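Local coordinates for integron cassette protein VCH_CASS2 (Vibrio cholerae, PDB 3GK6) that is of unknown cellular role but probably binds cationic, drug-like molecules through a small beta barrel related to effector-binding domains, at residues F30-F35 / Y74-N79; T108-G113 / Y150-E155; E155-K158 / T162-I165. All coordinates share one frame; numbering follows the deposited sequence.

How the contacts relate
The three contacts follow one another along the chain without nesting or crossing. Contact 1 closes first: strand 18-39 leads through helices 41-45 and 52-62, and the chain returns on strand 73-78, where 30-35 meets 74-79. Contact 2 closes a second excursion, over the rest of strand 106-121 and helix 126-139, by bringing 108-113 against 150-155. Contact 3 begins at Glu-155, where contact 2 ends, and closes only the short turn of the hairpin 152-156/162-168. Contacts 1 and 2 tie strands that are not sheet neighbours across the barrel interior, and they meet where strands 73-78 and 152-156 lie side by side in the wall; contact 3 joins adjacent strands of that wall.

Contact 1: F30-F35 / Y74-N79; sequences FEVTGF and YGLYTN
Phe-30 carries its CG between its own backbone N and carbonyl carbon (chi1 54°), while Tyr-74 holds its CG beside the backbone N, anti to the carbonyl carbon; with these torsions the two rings approach from opposite directions and end as an offset stack. Their centroids are 4.7 Å apart and their planes 26° from parallel. The overlap is lopsided: Phe-30 CE2 lies 3.6 Å above the Tyr-74 plane, over the middle of the ring, whereas the Tyr-74 hydroxyl reaches over one face of Phe-30 toward its rim. Val-32 completes the group by dividing its two methyls. CG1 comes obliquely to the tyrosine, 3.7 Å from Tyr-74 CD2, and also sits in plane at the edge of the Phe-30 ring. CG2 turns to the other partner and meets Leu-76 CD2 at 3.5 Å.

No hydrogen bond joins the two segments, whose short strand axes pass 9.0 Å apart at 92°. Here two strands that are not neighbours in the wall meet inside the barrel through apolar and aromatic side chains. Strand 88-94 runs between the two in the sheet, and its Cys-93 touches Val-32, Tyr-74 and Leu-76. From strand 152-156 Phe-154 meets Phe-30 edge-to-face, while Leu-76 also packs on Thr-108 and Val-110 of strand 106-121.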
ATOM      1  N   PHE A  30      11.438  -0.187   7.412  1.00 29.15           N
ATOM      2  CA  PHE A  30      11.625  -1.586   7.051  1.00 29.69           C
ATOM      3  C   PHE A  30      11.893  -1.725   5.549  1.00 34.54           C
ATOM      4  O   PHE A  30      11.552  -0.840   4.767  1.00 30.47           O
ATOM      5  CB  PHE A  30      10.372  -2.387   7.421  1.00 27.44           C
ATOM      6  CG  PHE A  30       9.089  -1.827   6.850  1.00 32.71           C
ATOM      7  CD1 PHE A  30       8.406  -0.808   7.502  1.00 31.86           C
ATOM      8  CD2 PHE A  30       8.549  -2.337   5.668  1.00 31.98           C
ATOM      9  CE1 PHE A  30       7.214  -0.296   6.983  1.00 32.48           C
ATOM     10  CE2 PHE A  30       7.350  -1.835   5.141  1.00 31.22           C
ATOM     11  CZ  PHE A  30       6.679  -0.813   5.795  1.00 31.57           C
ATOM     12  N   GLU A  31      12.486  -2.843   5.150  1.00 29.63           N
ATOM     13  CA  GLU A  31      12.788  -3.087   3.740  1.00 32.10           C
ATOM     14  C   GLU A  31      11.828  -4.106   3.140  1.00 33.52           C
ATOM     15  O   GLU A  31      11.473  -5.088   3.793  1.00 32.32           O
ATOM     16  CB  GLU A  31      14.228  -3.577   3.572  1.00 34.14           C
ATOM     17  CG  GLU A  31      15.278  -2.561   3.991  1.00 54.38           C
ATOM     18  CD  GLU A  31      16.659  -2.905   3.464  1.00 69.08           C
ATOM     19  OE1 GLU A  31      16.877  -4.073   3.080  1.00 68.86           O
ATOM     20  OE2 GLU A  31      17.523  -2.004   3.427  1.00 77.57           O
ATOM     21  N   VAL A  32      11.412  -3.856   1.902  1.00 31.43           N
ATOM     22  CA  VAL A  32      10.485  -4.736   1.197  1.00 29.72           C
ATOM     23  C   VAL A  32      10.869  -4.856  -0.276  1.00 37.49           C
ATOM     24  O   VAL A  32      11.411  -3.917  -0.870  1.00 37.04           O
ATOM     25  CB  VAL A  32       9.024  -4.230   1.262  1.00 29.30           C
ATOM     26  CG1 VAL A  32       8.499  -4.266   2.686  1.00 32.56           C
ATOM     27  CG2 VAL A  32       8.920  -2.834   0.681  1.00 33.66           C
ATOM     28  N   THR A  33      10.580  -6.014  -0.856  1.00 30.82           N
ATOM     29  CA  THR A  33      10.901  -6.277  -2.254  1.00 31.55           C
ATOM     30  C   THR A  33       9.671  -6.778  -2.998  1.00 30.70           C
ATOM     31  O   THR A  33       8.908  -7.580  -2.471  1.00 34.01           O
ATOM     32  CB  THR A  33      12.019  -7.323  -2.359  1.00 39.62           C
ATOM     33  OG1 THR A  33      13.240  -6.748  -1.883  1.00 44.03           O
ATOM     34  CG2 THR A  33      12.211  -7.775  -3.803  1.00 39.15           C
ATOM     35  N   GLY A  34       9.487  -6.311  -4.225  1.00 35.78           N
ATOM     36  CA  GLY A  34       8.378  -6.777  -5.032  1.00 33.14           C
ATOM     37  C   GLY A  34       8.298  -6.115  -6.383  1.00 33.13           C
ATOM     38  O   GLY A  34       9.302  -5.624  -6.922  1.00 39.87           O
ATOM     39  N   PHE A  35       7.100  -6.116  -6.951  1.00 30.97           N
ATOM     40  CA  PHE A  35       6.917  -5.616  -8.302  1.00 35.70           C
ATOM     41  C   PHE A  35       6.380  -4.190  -8.294  1.00 31.72           C
ATOM     42  O   PHE A  35       5.512  -3.845  -7.495  1.00 33.24           O
ATOM     43  CB  PHE A  35       5.990  -6.552  -9.089  1.00 31.36           C
ATOM     44  CG  PHE A  35       6.509  -7.960  -9.201  1.00 36.84           C
ATOM     45  CD1 PHE A  35       7.717  -8.222  -9.840  1.00 44.85           C
ATOM     46  CD2 PHE A  35       5.794  -9.022  -8.677  1.00 36.24           C
ATOM     47  CE1 PHE A  35       8.200  -9.512  -9.951  1.00 41.48           C
ATOM     48  CE2 PHE A  35       6.269 -10.320  -8.788  1.00 48.69           C
ATOM     49  CZ  PHE A  35       7.477 -10.565  -9.427  1.00 51.79           C
ATOM     50  N   TYR A  74       2.720  -5.993   1.607  1.00 20.50           N
ATOM     51  CA  TYR A  74       2.431  -4.565   1.572  1.00 21.78           C
ATOM     52  C   TYR A  74       2.124  -4.100   0.165  1.00 23.99           C
ATOM     53  O   TYR A  74       2.586  -4.696  -0.821  1.00 23.78           O
ATOM     54  CB  TYR A  74       3.652  -3.761   2.022  1.00 22.60           C
ATOM     55  CG  TYR A  74       4.116  -4.041   3.422  1.00 23.44           C
ATOM     56  CD1 TYR A  74       3.632  -3.292   4.494  1.00 24.81           C
ATOM     57  CD2 TYR A  74       5.057  -5.031   3.675  1.00 23.43           C
ATOM     58  CE1 TYR A  74       4.078  -3.539   5.788  1.00 23.26           C
ATOM     59  CE2 TYR A  74       5.508  -5.285   4.964  1.00 23.51           C
ATOM     60  CZ  TYR A  74       5.007  -4.541   6.011  1.00 29.82           C
ATOM     61  OH  TYR A  74       5.446  -4.792   7.288  1.00 33.30           O
ATOM     62  N   GLY A  75       1.365  -3.011   0.096  1.00 21.16           N
ATOM     63  CA  GLY A  75       1.230  -2.229  -1.116  1.00 22.99           C
ATOM     64  C   GLY A  75       1.845  -0.862  -0.861  1.00 22.95           C
ATOM     65  O   GLY A  75       1.269  -0.050  -0.152  1.00 23.81           O
ATOM     66  N   LEU A  76       3.040  -0.623  -1.391  1.00 21.28           N
ATOM     67  CA  LEU A  76       3.671   0.684  -1.257  1.00 22.77           C
ATOM     68  C   LEU A  76       3.212   1.693  -2.298  1.00 29.01           C
ATOM     69  O   LEU A  76       3.050   1.362  -3.481  1.00 28.12           O
ATOM     70  CB  LEU A  76       5.192   0.560  -1.362  1.00 24.96           C
ATOM     71  CG  LEU A  76       6.053   0.469  -0.124  1.00 34.96           C
ATOM     72  CD1 LEU A  76       5.524  -0.557   0.876  1.00 32.26           C
ATOM     73  CD2 LEU A  76       7.483   0.165  -0.556  1.00 28.63           C
ATOM     74  N   TYR A  77       3.027   2.931  -1.848  1.00 24.80           N
ATOM     75  CA  TYR A  77       2.788   4.058  -2.726  1.00 22.33           C
ATOM     76  C   TYR A  77       3.891   5.082  -2.473  1.00 29.14           C
ATOM     77  O   TYR A  77       4.051   5.568  -1.352  1.00 24.74           O
ATOM     78  CB  TYR A  77       1.409   4.643  -2.461  1.00 23.45           C
ATOM     79  CG  TYR A  77       0.298   3.652  -2.764  1.00 21.95           C
ATOM     80  CD1 TYR A  77      -0.404   3.715  -3.967  1.00 26.08           C
ATOM     81  CD2 TYR A  77      -0.022   2.636  -1.865  1.00 20.88           C
ATOM     82  CE1 TYR A  77      -1.413   2.816  -4.250  1.00 23.96           C
ATOM     83  CE2 TYR A  77      -1.035   1.722  -2.136  1.00 19.65           C
ATOM     84  CZ  TYR A  77      -1.724   1.822  -3.335  1.00 22.89           C
ATOM     85  OH  TYR A  77      -2.731   0.931  -3.628  1.00 24.38           O
ATOM     86  N   THR A  78       4.663   5.388  -3.511  1.00 27.76           N
ATOM     87  CA  THR A  78       5.905   6.124  -3.315  1.00 26.27           C
ATOM     88  C   THR A  78       6.337   6.790  -4.620  1.00 29.91           C
ATOM     89  O   THR A  78       5.633   6.699  -5.637  1.00 33.36           O
ATOM     90  CB  THR A  78       7.005   5.161  -2.792  1.00 34.89           C
ATOM     91  OG1 THR A  78       8.165   5.897  -2.376  1.00 33.87           O
ATOM     92  CG2 THR A  78       7.386   4.146  -3.872  1.00 37.32           C
ATOM     93  N   ASN A  79       7.485   7.461  -4.586  1.00 32.79           N
ATOM     94  CA  ASN A  79       7.986   8.212  -5.740  1.00 37.72           C
ATOM     95  C   ASN A  79       6.908   9.076  -6.384  1.00 36.04           C
ATOM     96  O   ASN A  79       6.676   9.010  -7.589  1.00 39.45           O
ATOM     97  CB  ASN A  79       8.605   7.270  -6.770  1.00 36.14           C
ATOM     98  CG  ASN A  79       9.771   6.475  -6.205  1.00 49.53           C
ATOM     99  OD1 ASN A  79      10.526   6.965  -5.359  1.00 50.63           O
ATOM    100  ND2 ASN A  79       9.924   5.240  -6.672  1.00 54.71           N
TER

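Contact 2: T108-G113 / Y150-E155; sequences TKVSSG and YTTDFE
Val-110, the last residue of the strand portion 108-110, meets both Thr-152 and Phe-154, one with each methyl. Its CG1, anti to the backbone N (chi1 177°), comes obliquely to the phenylalanine, 4.2 Å from Phe-154 CE2. Its CG2, on the other branch beside the backbone N, faces the methyl of the threonine, with Val-110 CG2 and Thr-152 CG2 also 4.2 Å apart. The two CA atoms of Val-110 and Thr-152 are separated by 6.6 Å, and no direct hydrogen bond links the segments.

One residue further, where the strand is interrupted, the link becomes polar. Ser-111 N donates to a water at 2.8 Å, and that water lies 3.4 Å from Thr-152 OG1 in a weak bond. The threonine hydroxyl has a stronger partner in the hydroxyl of Thr-78, on the neighbouring strand 73-78, whose Leu-76 touches Val-110, Thr-152 and Phe-154 alike.

Thr-152 thus works with two ends: its methyl belongs to the apolar barrel interior, and its hydroxyl to a polar margin. Chemically this is a light van der Waals contact with a water at its border, which implies loose apolar packing across the interior, while backbone bonds to neighbouring strands hold each segment.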
ATOM      1  N   THR A 108      12.879  -1.723  -1.828  1.00 40.22           N
ATOM      2  CA  THR A 108      12.609  -0.373  -1.352  1.00 33.50           C
ATOM      3  C   THR A 108      12.751  -0.313   0.168  1.00 37.03           C
ATOM      4  O   THR A 108      12.330  -1.226   0.879  1.00 34.95           O
ATOM      5  CB  THR A 108      11.179   0.098  -1.729  1.00 39.67           C
ATOM      6  OG1 THR A 108      10.949  -0.101  -3.131  1.00 39.10           O
ATOM      7  CG2 THR A 108      10.990   1.569  -1.402  1.00 36.67           C
ATOM      8  N   LYS A 109      13.347   0.763   0.662  1.00 40.85           N
ATOM      9  CA  LYS A 109      13.367   1.000   2.101  1.00 39.01           C
ATOM     10  C   LYS A 109      12.310   2.030   2.429  1.00 40.53           C
ATOM     11  O   LYS A 109      12.303   3.118   1.854  1.00 44.54           O
ATOM     12  CB  LYS A 109      14.747   1.462   2.575  1.00 58.07           C
ATOM     13  CG  LYS A 109      15.213   2.791   2.000  1.00 79.87           C
ATOM     14  CD  LYS A 109      16.579   3.179   2.558  1.00 92.54           C
ATOM     15  CE  LYS A 109      17.080   4.495   1.974  1.00 97.15           C
ATOM     16  NZ  LYS A 109      18.342   4.953   2.633  1.00 98.34           N
ATOM     17  N   VAL A 110      11.392   1.656   3.318  1.00 32.41           N
ATOM     18  CA  VAL A 110      10.402   2.565   3.872  1.00 31.42           C
ATOM     19  C   VAL A 110      11.000   3.183   5.133  1.00 42.43           C
ATOM     20  O   VAL A 110      11.417   2.454   6.041  1.00 32.34           O
ATOM     21  CB  VAL A 110       9.138   1.812   4.266  1.00 29.55           C
ATOM     22  CG1 VAL A 110       8.140   2.748   4.905  1.00 32.40           C
ATOM     23  CG2 VAL A 110       8.525   1.117   3.040  1.00 33.22           C
ATOM     24  N   SER A 111      11.051   4.514   5.184  1.00 34.22           N
ATOM     25  CA  SER A 111      11.717   5.218   6.277  1.00 43.90           C
ATOM     26  C   SER A 111      10.896   5.240   7.560  1.00 25.03           C
ATOM     27  O   SER A 111       9.671   5.272   7.540  1.00 23.83           O
ATOM     28  CB  SER A 111      12.068   6.654   5.868  1.00 46.74           C
ATOM     29  OG  SER A 111      13.220   6.684   5.042  1.00 49.08           O
ATOM     30  N   SER A 112      11.592   5.217   8.695  1.00 28.02           N
ATOM     31  CA  SER A 112      10.913   5.499   9.945  1.00 30.02           C
ATOM     32  C   SER A 112      10.306   6.891   9.843  1.00 26.73           C
ATOM     33  O   SER A 112      10.878   7.781   9.205  1.00 26.94           O
ATOM     34  CB  SER A 112      11.903   5.461  11.118  1.00 26.50           C
ATOM     35  OG  SER A 112      12.580   4.227  11.151  1.00 29.10           O
ATOM     36  N   GLY A 113       9.170   7.098  10.493  1.00 27.42           N
ATOM     37  CA  GLY A 113       8.556   8.412  10.490  1.00 28.37           C
ATOM     38  C   GLY A 113       7.213   8.464  11.182  1.00 31.64           C
ATOM     39  O   GLY A 113       6.795   7.497  11.815  1.00 26.18           O
ATOM     40  N   TYR A 150       3.668  12.782   1.142  1.00 37.70           N
ATOM     41  CA  TYR A 150       3.886  12.274  -0.214  1.00 35.91           C
ATOM     42  C   TYR A 150       5.316  11.756  -0.378  1.00 38.08           C
ATOM     43  O   TYR A 150       6.013  12.068  -1.351  1.00 36.83           O
ATOM     44  CB  TYR A 150       3.553  13.328  -1.277  1.00 34.86           C
ATOM     45  CG  TYR A 150       2.083  13.687  -1.325  1.00 40.58           C
ATOM     46  CD1 TYR A 150       1.133  12.782  -1.811  1.00 36.58           C
ATOM     47  CD2 TYR A 150       1.640  14.924  -0.887  1.00 43.42           C
ATOM     48  CE1 TYR A 150      -0.208  13.106  -1.850  1.00 35.84           C
ATOM     49  CE2 TYR A 150       0.301  15.255  -0.926  1.00 49.01           C
ATOM     50  CZ  TYR A 150      -0.618  14.346  -1.410  1.00 40.05           C
ATOM     51  OH  TYR A 150      -1.947  14.686  -1.448  1.00 46.07           O
ATOM     52  N   THR A 151       5.728  10.957   0.596  1.00 32.50           N
ATOM     53  CA  THR A 151       7.008  10.275   0.580  1.00 41.80           C
ATOM     54  C   THR A 151       6.742   8.810   0.262  1.00 36.45           C
ATOM     55  O   THR A 151       6.790   8.390  -0.896  1.00 37.45           O
ATOM     56  CB  THR A 151       7.683  10.367   1.953  1.00 36.33           C
ATOM     57  OG1 THR A 151       6.687  10.222   2.975  1.00 35.46           O
ATOM     58  CG2 THR A 151       8.344  11.717   2.125  1.00 37.95           C
ATOM     59  N   THR A 152       6.467   8.039   1.304  1.00 28.10           N
ATOM     60  CA  THR A 152       5.990   6.674   1.133  1.00 34.09           C
ATOM     61  C   THR A 152       4.813   6.335   2.050  1.00 32.02           C
ATOM     62  O   THR A 152       4.911   6.451   3.271  1.00 27.00           O
ATOM     63  CB  THR A 152       7.111   5.644   1.309  1.00 35.54           C
ATOM     64  OG1 THR A 152       8.139   5.908   0.343  1.00 37.16           O
ATOM     65  CG2 THR A 152       6.563   4.242   1.083  1.00 28.73           C
ATOM     66  N   ASP A 153       3.699   5.935   1.430  1.00 21.06           N
ATOM     67  CA  ASP A 153       2.513   5.469   2.133  1.00 21.61           C
ATOM     68  C   ASP A 153       2.393   3.968   1.887  1.00 26.93           C
ATOM     69  O   ASP A 153       2.947   3.452   0.915  1.00 24.04           O
ATOM     70  CB  ASP A 153       1.267   6.175   1.573  1.00 20.55           C
ATOM     71  CG  ASP A 153       1.390   7.693   1.601  1.00 28.22           C
ATOM     72  OD1 ASP A 153       1.816   8.239   2.647  1.00 27.31           O
ATOM     73  OD2 ASP A 153       1.052   8.340   0.582  1.00 27.58           O
ATOM     74  N   PHE A 154       1.653   3.251   2.729  1.00 21.87           N
ATOM     75  CA  PHE A 154       1.530   1.820   2.485  1.00 19.87           C
ATOM     76  C   PHE A 154       0.277   1.161   3.023  1.00 21.70           C
ATOM     77  O   PHE A 154      -0.219   1.508   4.101  1.00 21.32           O
ATOM     78  CB  PHE A 154       2.781   1.048   2.951  1.00 17.90           C
ATOM     79  CG  PHE A 154       3.068   1.164   4.437  1.00 20.93           C
ATOM     80  CD1 PHE A 154       2.545   0.249   5.335  1.00 21.67           C
ATOM     81  CD2 PHE A 154       3.894   2.172   4.920  1.00 20.45           C
ATOM     82  CE1 PHE A 154       2.829   0.336   6.701  1.00 21.30           C
ATOM     83  CE2 PHE A 154       4.174   2.275   6.271  1.00 20.39           C
ATOM     84  CZ  PHE A 154       3.639   1.361   7.169  1.00 21.73           C
ATOM     85  N   GLU A 155      -0.218   0.209   2.238  1.00 18.36           N
ATOM     86  CA  GLU A 155      -1.199  -0.752   2.697  1.00 17.07           C
ATOM     87  C   GLU A 155      -0.404  -1.869   3.355  1.00 22.41           C
ATOM     88  O   GLU A 155       0.609  -2.292   2.815  1.00 21.72           O
ATOM     89  CB  GLU A 155      -1.949  -1.349   1.494  1.00 17.67           C
ATOM     90  CG  GLU A 155      -2.757  -0.334   0.726  1.00 18.28           C
ATOM     91  CD  GLU A 155      -2.976  -0.736  -0.724  1.00 18.30           C
ATOM     92  OE1 GLU A 155      -2.400  -1.750  -1.179  1.00 20.25           O
ATOM     93  OE2 GLU A 155      -3.723  -0.016  -1.391  1.00 20.51           O
TER
HETATM   94  O   HOH W   1       9.921   6.222   3.277  1.00 35.63           O

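Contact 3: E155-K158 / T162-I165; sequences EYYK and TVEI
Tyr-156 and Glu-164 form the hydrogen-bonded pair of an antiparallel hairpin: Tyr-156 N donates to Glu-164 O at 2.7 Å, and Glu-164 N returns the bond to Tyr-156 O at 3.0 Å. CA-H...O contacts from Glu-155 and Val-163 lie beside them. Beyond this rung Tyr-157 centres an inverse gamma turn, closed by a weak bond from Lys-158 N to the same Tyr-156 O.

On the face of Glu-155 and Ile-165 methylenes meet, Glu-155 CG 4.1 Å from Ile-165 CG1, the side chains pointing the same way. Here Val-163 CG2, anti to its own backbone N, lies over one face of Tyr-157 in a CH-pi contact, 4.3 Å from the ring centroid and 25° off its normal.

Charged groups occupy both sides. Beside Tyr-156, Glu-164 OE1 stands at the ring edge, 3.8 Å from Tyr-156 CD2, the carboxylate and ring planes being 85° apart. The other oxygen, Glu-164 OE2, is 4.0 Å from Lys-158 NZ, too far for a salt bridge; a water lies between them, but so close to both that its place is doubtful. On the opposite face Tyr-157 OH donates to Glu-155 OE1 at 2.6 Å, arriving from above the carboxylate plane, 70° out of it, while Tyr-77 and the indole NH of Trp-132 hold Glu-155 OE2.

A buried carboxylate bonded by two tyrosine hydroxyls and an indole NH would probably stay anionic. A polyether, probably from the crystallisation liquor, lies about 4 Å from this side chain and may mark a pocket; a carboxylate there is consistent with cationic ligands.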
ATOM      1  N   GLU A 155      -0.218   0.209   2.238  1.00 18.36           N
ATOM      2  CA  GLU A 155      -1.199  -0.752   2.697  1.00 17.07           C
ATOM      3  C   GLU A 155      -0.404  -1.869   3.355  1.00 22.41           C
ATOM      4  O   GLU A 155       0.609  -2.292   2.815  1.00 21.72           O
ATOM      5  CB  GLU A 155      -1.949  -1.349   1.494  1.00 17.67           C
ATOM      6  CG  GLU A 155      -2.757  -0.334   0.726  1.00 18.28           C
ATOM      7  CD  GLU A 155      -2.976  -0.736  -0.724  1.00 18.30           C
ATOM      8  OE1 GLU A 155      -2.400  -1.750  -1.179  1.00 20.25           O
ATOM      9  OE2 GLU A 155      -3.723  -0.016  -1.391  1.00 20.51           O
ATOM     10  N   TYR A 156      -0.854  -2.344   4.508  1.00 18.04           N
ATOM     11  CA  TYR A 156      -0.243  -3.510   5.144  1.00 17.29           C
ATOM     12  C   TYR A 156      -1.338  -4.539   5.290  1.00 20.40           C
ATOM     13  O   TYR A 156      -2.345  -4.291   5.962  1.00 19.93           O
ATOM     14  CB  TYR A 156       0.380  -3.160   6.508  1.00 22.90           C
ATOM     15  CG  TYR A 156       0.676  -4.367   7.388  1.00 22.19           C
ATOM     16  CD1 TYR A 156       1.252  -5.516   6.860  1.00 24.70           C
ATOM     17  CD2 TYR A 156       0.390  -4.345   8.760  1.00 24.78           C
ATOM     18  CE1 TYR A 156       1.526  -6.626   7.659  1.00 24.92           C
ATOM     19  CE2 TYR A 156       0.651  -5.450   9.563  1.00 31.08           C
ATOM     20  CZ  TYR A 156       1.217  -6.586   9.005  1.00 34.01           C
ATOM     21  OH  TYR A 156       1.482  -7.687   9.792  1.00 36.00           O
ATOM     22  N   TYR A 157      -1.154  -5.686   4.635  1.00 22.42           N
ATOM     23  CA  TYR A 157      -2.188  -6.708   4.599  1.00 22.76           C
ATOM     24  C   TYR A 157      -2.017  -7.599   5.814  1.00 26.39           C
ATOM     25  O   TYR A 157      -1.472  -8.705   5.740  1.00 29.59           O
ATOM     26  CB  TYR A 157      -2.190  -7.460   3.251  1.00 20.84           C
ATOM     27  CG  TYR A 157      -2.614  -6.528   2.135  1.00 23.80           C
ATOM     28  CD1 TYR A 157      -3.966  -6.346   1.840  1.00 24.60           C
ATOM     29  CD2 TYR A 157      -1.683  -5.775   1.432  1.00 25.84           C
ATOM     30  CE1 TYR A 157      -4.375  -5.475   0.870  1.00 24.35           C
ATOM     31  CE2 TYR A 157      -2.091  -4.883   0.435  1.00 20.88           C
ATOM     32  CZ  TYR A 157      -3.445  -4.745   0.163  1.00 23.33           C
ATOM     33  OH  TYR A 157      -3.896  -3.875  -0.805  1.00 21.87           O
ATOM     34  N   LYS A 158      -2.475  -7.081   6.944  1.00 23.37           N
ATOM     35  CA  LYS A 158      -2.194  -7.693   8.232  1.00 23.56           C
ATOM     36  C   LYS A 158      -2.717  -9.119   8.327  1.00 29.57           C
ATOM     37  O   LYS A 158      -2.051  -9.995   8.881  1.00 30.10           O
ATOM     38  CB  LYS A 158      -2.775  -6.854   9.366  1.00 26.83           C
ATOM     39  CG  LYS A 158      -2.505  -7.435  10.752  1.00 29.75           C
ATOM     40  CD  LYS A 158      -2.930  -6.461  11.834  1.00 30.12           C
ATOM     41  CE  LYS A 158      -2.468  -6.936  13.214  1.00 39.40           C
ATOM     42  NZ  LYS A 158      -2.879  -5.965  14.247  1.00 35.78           N
ATOM     43  N   THR A 162      -8.023  -8.165   7.358  1.00 26.03           N
ATOM     44  CA  THR A 162      -7.700  -6.877   7.959  1.00 26.15           C
ATOM     45  C   THR A 162      -6.584  -6.189   7.201  1.00 25.43           C
ATOM     46  O   THR A 162      -5.543  -6.786   6.927  1.00 24.18           O
ATOM     47  CB  THR A 162      -7.268  -7.028   9.421  1.00 25.77           C
ATOM     48  OG1 THR A 162      -8.325  -7.650  10.170  1.00 28.02           O
ATOM     49  CG2 THR A 162      -6.927  -5.650  10.012  1.00 20.11           C
ATOM     50  N   VAL A 163      -6.807  -4.926   6.856  1.00 17.99           N
ATOM     51  CA  VAL A 163      -5.779  -4.141   6.193  1.00 17.22           C
ATOM     52  C   VAL A 163      -5.591  -2.835   6.957  1.00 20.08           C
ATOM     53  O   VAL A 163      -6.558  -2.262   7.484  1.00 19.34           O
ATOM     54  CB  VAL A 163      -6.164  -3.848   4.718  1.00 19.46           C
ATOM     55  CG1 VAL A 163      -7.461  -3.045   4.661  1.00 25.31           C
ATOM     56  CG2 VAL A 163      -5.026  -3.098   3.987  1.00 18.46           C
ATOM     57  N   GLU A 164      -4.344  -2.391   7.050  1.00 16.55           N
ATOM     58  CA  GLU A 164      -4.047  -1.059   7.539  1.00 19.08           C
ATOM     59  C   GLU A 164      -3.485  -0.249   6.398  1.00 20.97           C
ATOM     60  O   GLU A 164      -2.798  -0.782   5.523  1.00 23.26           O
ATOM     61  CB  GLU A 164      -3.006  -1.108   8.668  1.00 24.38           C
ATOM     62  CG  GLU A 164      -3.468  -1.937   9.851  1.00 25.91           C
ATOM     63  CD  GLU A 164      -2.417  -2.052  10.949  1.00 28.25           C
ATOM     64  OE1 GLU A 164      -1.279  -1.547  10.783  1.00 28.78           O
ATOM     65  OE2 GLU A 164      -2.755  -2.656  11.984  1.00 34.43           O
ATOM     66  N   ILE A 165      -3.806   1.032   6.399  1.00 16.41           N
ATOM     67  CA  ILE A 165      -3.180   1.974   5.497  1.00 15.91           C
ATOM     68  C   ILE A 165      -2.501   3.034   6.354  1.00 19.38           C
ATOM     69  O   ILE A 165      -3.145   3.687   7.182  1.00 18.75           O
ATOM     70  CB  ILE A 165      -4.193   2.655   4.582  1.00 16.81           C
ATOM     71  CG1 ILE A 165      -4.862   1.602   3.677  1.00 20.28           C
ATOM     72  CG2 ILE A 165      -3.496   3.745   3.743  1.00 16.30           C
ATOM     73  CD1 ILE A 165      -6.018   2.144   2.825  1.00 18.94           C
TER
HETATM   74  O   HOH W   2      -1.737  -3.716  14.003  1.00 36.34           O